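Local coordinates for putative translational inhibitor protein (Yersinia pestis, PDB 5V4D) that is of unknown function but belongs to the Rid (YjgF-like) family, whose members include enamine/imine deaminases, so it may carry out a related reaction, at residues 58-61 with 62-66; 67-70 with 71-75. All blocks are in the same frame, centred on the assembly; numbering follows the deposited sequence.

Interaction 1 of 2, residues 58-61 with 62-66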
ATOM      1  N   LYS A  58      18.937   4.663  -4.538  1.00 14.16           N
ATOM      2  CA  LYS A  58      19.831   5.626  -3.883  1.00 14.44           C
ATOM      3  C   LYS A  58      19.046   6.666  -3.098  1.00 15.15           C
ATOM      4  O   LYS A  58      19.487   7.095  -2.012  1.00 16.82           O
ATOM      5  CB  LYS A  58      20.735   6.324  -4.921  1.00 17.33           C
ATOM      6  CG  LYS A  58      21.859   5.432  -5.495  1.00 22.92           C
ATOM      7  CD  LYS A  58      22.866   4.994  -4.425  1.00 26.64           C
ATOM      8  CE  LYS A  58      23.601   6.169  -3.781  1.00 41.19           C
ATOM      9  NZ  LYS A  58      24.662   5.752  -2.751  1.00 44.84           N
ATOM     10  N   ASN A  59      17.898   7.103  -3.633  1.00 14.30           N
ATOM     11  CA  ASN A  59      17.066   8.070  -2.916  1.00 13.73           C
ATOM     12  C   ASN A  59      16.521   7.467  -1.629  1.00 14.49           C
ATOM     13  O   ASN A  59      16.533   8.117  -0.575  1.00 15.44           O
ATOM     14  CB  ASN A  59      15.905   8.547  -3.816  1.00 14.05           C
ATOM     15  CG  ASN A  59      16.384   9.376  -4.993  1.00 15.29           C
ATOM     16  OD1 ASN A  59      17.530   9.800  -5.021  1.00 16.00           O
ATOM     17  ND2 ASN A  59      15.496   9.631  -5.956  1.00 16.96           N
ATOM     18  N   ILE A  60      16.065   6.221  -1.692  1.00 14.14           N
ATOM     19  CA  ILE A  60      15.637   5.516  -0.480  1.00 15.90           C
ATOM     20  C   ILE A  60      16.777   5.426   0.522  1.00 14.81           C
ATOM     21  O   ILE A  60      16.590   5.697   1.702  1.00 16.35           O
ATOM     22  CB  ILE A  60      15.111   4.111  -0.826  1.00 15.38           C
ATOM     23  CG1 ILE A  60      13.767   4.211  -1.564  1.00 13.90           C
ATOM     24  CG2 ILE A  60      15.025   3.214   0.456  1.00 15.24           C
ATOM     25  CD1 ILE A  60      13.345   2.869  -2.279  1.00 15.46           C
ATOM     26  N   ASP A  61      17.965   5.037   0.069  1.00 13.43           N
ATOM     27  CA  ASP A  61      19.085   4.917   0.994  1.00 14.91           C
ATOM     28  C   ASP A  61      19.338   6.235   1.721  1.00 16.70           C
ATOM     29  O   ASP A  61      19.591   6.246   2.930  1.00 17.98           O
ATOM     30  CB  ASP A  61      20.324   4.453   0.224  1.00 14.59           C
ATOM     31  CG  ASP A  61      21.352   3.852   1.137  1.00 18.95           C
ATOM     32  OD1 ASP A  61      21.090   2.729   1.599  1.00 20.96           O
ATOM     33  OD2 ASP A  61      22.430   4.468   1.327  1.00 22.91           O
ATOM     34  N   ALA A  62      19.281   7.364   0.999  1.00 14.49           N
ATOM     35  CA  ALA A  62      19.506   8.662   1.644  1.00 15.71           C
ATOM     36  C   ALA A  62      18.502   8.924   2.765  1.00 15.25           C
ATOM     37  O   ALA A  62      18.857   9.520   3.802  1.00 17.24           O
ATOM     38  CB  ALA A  62      19.436   9.796   0.611  1.00 16.69           C
ATOM     39  N   VAL A  63      17.237   8.546   2.550  1.00 14.40           N
ATOM     40  CA  VAL A  63      16.209   8.743   3.557  1.00 14.93           C
ATOM     41  C   VAL A  63      16.487   7.874   4.775  1.00 16.20           C
ATOM     42  O   VAL A  63      16.450   8.351   5.914  1.00 17.97           O
ATOM     43  CB  VAL A  63      14.832   8.442   2.946  1.00 14.78           C
ATOM     44  CG1 VAL A  63      13.750   8.412   4.060  1.00 16.02           C
ATOM     45  CG2 VAL A  63      14.553   9.480   1.890  1.00 17.54           C
ATOM     46  N   LEU A  64      16.868   6.612   4.549  1.00 15.15           N
ATOM     47  CA  LEU A  64      17.200   5.724   5.656  1.00 16.42           C
ATOM     48  C   LEU A  64      18.355   6.296   6.475  1.00 16.14           C
ATOM     49  O   LEU A  64      18.299   6.324   7.708  1.00 17.02           O
ATOM     50  CB  LEU A  64      17.598   4.359   5.115  1.00 14.46           C
ATOM     51  CG  LEU A  64      16.511   3.636   4.332  1.00 16.63           C
ATOM     52  CD1 LEU A  64      17.088   2.307   3.810  1.00 19.80           C
ATOM     53  CD2 LEU A  64      15.259   3.444   5.199  1.00 19.49           C
ATOM     54  N   LEU A  65      19.426   6.730   5.796  1.00 17.76           N
ATOM     55  CA  LEU A  65      20.602   7.247   6.515  1.00 17.89           C
ATOM     56  C   LEU A  65      20.244   8.456   7.359  1.00 19.08           C
ATOM     57  O   LEU A  65      20.717   8.580   8.492  1.00 20.38           O
ATOM     58  CB  LEU A  65      21.707   7.605   5.529  1.00 19.37           C
ATOM     59  CG  LEU A  65      22.302   6.407   4.778  1.00 24.99           C
ATOM     60  CD1 LEU A  65      23.419   6.846   3.836  1.00 28.86           C
ATOM     61  CD2 LEU A  65      22.806   5.362   5.736  1.00 31.55           C
ATOM     62  N   GLN A  66      19.416   9.356   6.825  1.00 17.19           N
ATOM     63  CA  GLN A  66      19.069  10.550   7.591  1.00 19.67           C
ATOM     64  C   GLN A  66      18.288  10.170   8.837  1.00 21.19           C
ATOM     65  O   GLN A  66      18.415  10.833   9.885  1.00 22.36           O
ATOM     66  CB  GLN A  66      18.264  11.500   6.709  1.00 20.38           C
ATOM     67  CG  GLN A  66      17.784  12.773   7.420  1.00 20.47           C
ATOM     68  CD  GLN A  66      18.911  13.641   7.877  1.00 21.82           C
ATOM     69  OE1 GLN A  66      20.037  13.517   7.423  1.00 21.41           O
ATOM     70  NE2 GLN A  66      18.601  14.558   8.795  1.00 25.11           N
TER
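I60 and L64, one turn apart, lay their side chains next to each other and send them the same way off the helix, with I60 CG2 4.0 Å from L64 CD1. The I60 branch that makes this contact, CG2, stands opposite the backbone N across the CA-CB bond and beside the carbonyl carbon, which turns it along the helix toward L64. Beneath the pair runs the bond from L64 N to I60 O, 3.0 Å long and with an N-H...O angle of 167°. On another face, D61 and L65 cross obliquely: D61 OD2 lies 3.6 Å from L65 CD1, a carboxylate oxygen resting on a methyl group, while L65 N donates to D61 O at 2.9 Å. These i to i+4 bonds belong to helix 49-66, which packs on the mixed sheet of the YjgF-like fold. A62 N to K58 O and V63 N to N59 O continue the pattern, and at V63 the methyl CG2 also comes 3.4 Å from N59 O. Further out, I60 sits on I122 and V124 of strand 120-127. The other carboxylate oxygen, D61 OD1, is hydrogen-bonded to Y97 OH of helix 87-98, a tie that helps fix the rotation of the carboxylate beside L65. The buried amide of N59 is satisfied at both ends, OD1 by Q55 NE2 and ND2 by I37 O.

Interaction 2 of 2, residues 67-70 with 71-75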
ATOM      1  N   ALA A  67      17.485   9.100   8.742  1.00 18.48           N
ATOM      2  CA  ALA A  67      16.746   8.558   9.878  1.00 20.05           C
ATOM      3  C   ALA A  67      17.622   7.777  10.846  1.00 24.04           C
ATOM      4  O   ALA A  67      17.122   7.359  11.889  1.00 24.19           O
ATOM      5  CB  ALA A  67      15.599   7.649   9.391  1.00 20.38           C
ATOM      6  N   GLY A  68      18.895   7.562  10.532  1.00 18.64           N
ATOM      7  CA  GLY A  68      19.756   6.788  11.399  1.00 21.40           C
ATOM      8  C   GLY A  68      19.495   5.300  11.329  1.00 17.99           C
ATOM      9  O   GLY A  68      19.777   4.571  12.289  1.00 22.72           O
ATOM     10  N   THR A  69      18.959   4.824  10.210  1.00 16.27           N
ATOM     11  CA  THR A  69      18.721   3.390  10.062  1.00 18.03           C
ATOM     12  C   THR A  69      19.348   2.941   8.741  1.00 21.27           C
ATOM     13  O   THR A  69      20.109   3.715   8.138  1.00 19.87           O
ATOM     14  CB  THR A  69      17.225   3.070  10.165  1.00 16.77           C
ATOM     15  OG1 THR A  69      17.065   1.640  10.262  1.00 20.68           O
ATOM     16  CG2 THR A  69      16.443   3.561   8.958  1.00 18.94           C
ATOM     17  N   THR A  70      19.105   1.691   8.317  1.00 18.95           N
ATOM     18  CA  THR A  70      19.764   1.163   7.124  1.00 18.58           C
ATOM     19  C   THR A  70      18.801   0.246   6.396  1.00 19.05           C
ATOM     20  O   THR A  70      17.758  -0.136   6.928  1.00 18.98           O
ATOM     21  CB  THR A  70      21.024   0.356   7.422  1.00 22.45           C
ATOM     22  OG1 THR A  70      20.663  -0.783   8.196  1.00 24.67           O
ATOM     23  CG2 THR A  70      22.107   1.170   8.166  1.00 22.13           C
ATOM     24  N   LYS A  71      19.197  -0.116   5.168  1.00 15.47           N
ATOM     25  CA  LYS A  71      18.369  -0.984   4.338  1.00 15.06           C
ATOM     26  C   LYS A  71      18.130  -2.343   4.970  1.00 14.01           C
ATOM     27  O   LYS A  71      17.120  -2.971   4.663  1.00 17.69           O
ATOM     28  CB  LYS A  71      19.008  -1.128   2.956  1.00 18.73           C
ATOM     29  CG  LYS A  71      20.340  -1.845   2.954  1.00 22.45           C
ATOM     30  CD  LYS A  71      21.096  -1.520   1.649  1.00 23.57           C
ATOM     31  CE  LYS A  71      22.453  -2.220   1.609  1.00 24.35           C
ATOM     32  NZ  LYS A  71      23.171  -2.041   0.295  1.00 23.21           N
ATOM     33  N   ASP A  72      19.025  -2.787   5.869  0.54 17.76           N
ATOM     34  CA  ASP A  72      18.829  -4.053   6.568  0.54 16.58           C
ATOM     35  C   ASP A  72      17.546  -4.074   7.394  0.54 16.80           C
ATOM     36  O   ASP A  72      17.016  -5.160   7.664  0.54 18.42           O
ATOM     37  CB  ASP A  72      20.030  -4.345   7.475  0.54 19.97           C
ATOM     38  CG  ASP A  72      19.959  -5.724   8.115  0.54 30.83           C
ATOM     39  OD1 ASP A  72      19.830  -5.814   9.364  0.54 37.07           O
ATOM     40  OD2 ASP A  72      20.015  -6.714   7.359  0.54 25.55           O
ATOM     41  N   LYS A  73      17.034  -2.903   7.781  1.00 16.76           N
ATOM     42  CA  LYS A  73      15.847  -2.784   8.625  1.00 17.94           C
ATOM     43  C   LYS A  73      14.542  -2.634   7.844  1.00 15.47           C
ATOM     44  O   LYS A  73      13.476  -2.554   8.475  1.00 17.33           O
ATOM     45  CB  LYS A  73      15.970  -1.575   9.562  1.00 19.18           C
ATOM     46  CG  LYS A  73      17.159  -1.651  10.514  1.00 26.32           C
ATOM     47  CD  LYS A  73      17.146  -2.943  11.262  1.00 32.85           C
ATOM     48  CE  LYS A  73      18.317  -2.982  12.240  1.00 49.49           C
ATOM     49  NZ  LYS A  73      18.207  -1.867  13.234  1.00 57.13           N
ATOM     50  N   ILE A  74      14.580  -2.636   6.508  1.00 15.19           N
ATOM     51  CA  ILE A  74      13.349  -2.510   5.730  1.00 15.70           C
ATOM     52  C   ILE A  74      12.543  -3.783   5.888  1.00 16.18           C
ATOM     53  O   ILE A  74      13.069  -4.891   5.756  1.00 17.53           O
ATOM     54  CB  ILE A  74      13.652  -2.190   4.260  1.00 14.89           C
ATOM     55  CG1 ILE A  74      14.203  -0.752   4.196  1.00 16.13           C
ATOM     56  CG2 ILE A  74      12.344  -2.296   3.387  1.00 13.08           C
ATOM     57  CD1 ILE A  74      14.696  -0.334   2.763  1.00 15.80           C
ATOM     58  N   VAL A  75      11.264  -3.613   6.208  1.00 15.28           N
ATOM     59  CA  VAL A  75      10.361  -4.703   6.507  1.00 16.43           C
ATOM     60  C   VAL A  75       9.513  -5.072   5.298  1.00 15.21           C
ATOM     61  O   VAL A  75       9.264  -6.250   5.042  1.00 16.17           O
ATOM     62  CB  VAL A  75       9.493  -4.263   7.711  1.00 21.12           C
ATOM     63  CG1 VAL A  75       8.322  -5.110   7.869  1.00 26.91           C
ATOM     64  CG2 VAL A  75      10.348  -4.313   9.001  1.00 17.56           C
TER
HETATM   65  O   HOH W   1      18.304   1.067  12.585  1.00 38.94           O
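T69 and K73 meet across the short connection that takes the chain from helix 49-66 into strand 74-81. The helix closes in a Schellman motif, in which G68 takes a positive phi; a 3-10 turn at 71-73 then leads into the strand. At the start of that turn, K73 N donates back to T70 O, three residues earlier, over 3.0 Å, approaching from above the carbonyl plane.

Along the side chain of K73, CB lies 3.5 Å from both T69 OG1 and T70 O, equally near hydroxyl and carbonyl. CG comes nearer still to the hydroxyl, 3.3 Å from T69 OG1. There the chain bends (chi2 -53°), and a second bend at chi4, 61°, turns the ammonium back toward T69. With OG1 opposite the backbone N (chi1 -170°), the T69 hydroxyl faces K73; it is also hydrogen-bonded to G127 O at the end of strand 120-127. T70 OG1 stands 3.7 Å from D72 CB.

K71 leaves in a different direction, extended beyond CG, and reaches Y97 of helix 87-98 through a hydrogen bond from NZ to its carbonyl oxygen and a cation-pi contact. K4 of the second subunit donates to the carbonyl oxygens of D72 and I74, bringing the trimer interface to this corner. The ammonium of K73 ends at a water shared with T69, which accepts from K73 NZ at 3.0 Å and donates to T69 OG1 at 2.7 Å.

In the fold
Interaction 1 lies within helix 49-66 and interaction 2 in the connection that follows it, so together they carry the chain from helix to strand 74-81. Their centres are 9 Å apart and L64 joins them: its CD1 packs on I74 CD1, and its carbonyl oxygen probably accepts from T69 N. Both are partly buried. Interaction 1, with half of its touching residues buried, is regular main-chain bonding with an apolar side facing strand 120-127; interaction 2, with a smaller buried share and nearer the surface, relies on one turn bond, a hydroxyl and a water. Y97 of helix 87-98 serves both, through D61 and K71. Of the two, only interaction 2 is touched by the second subunit.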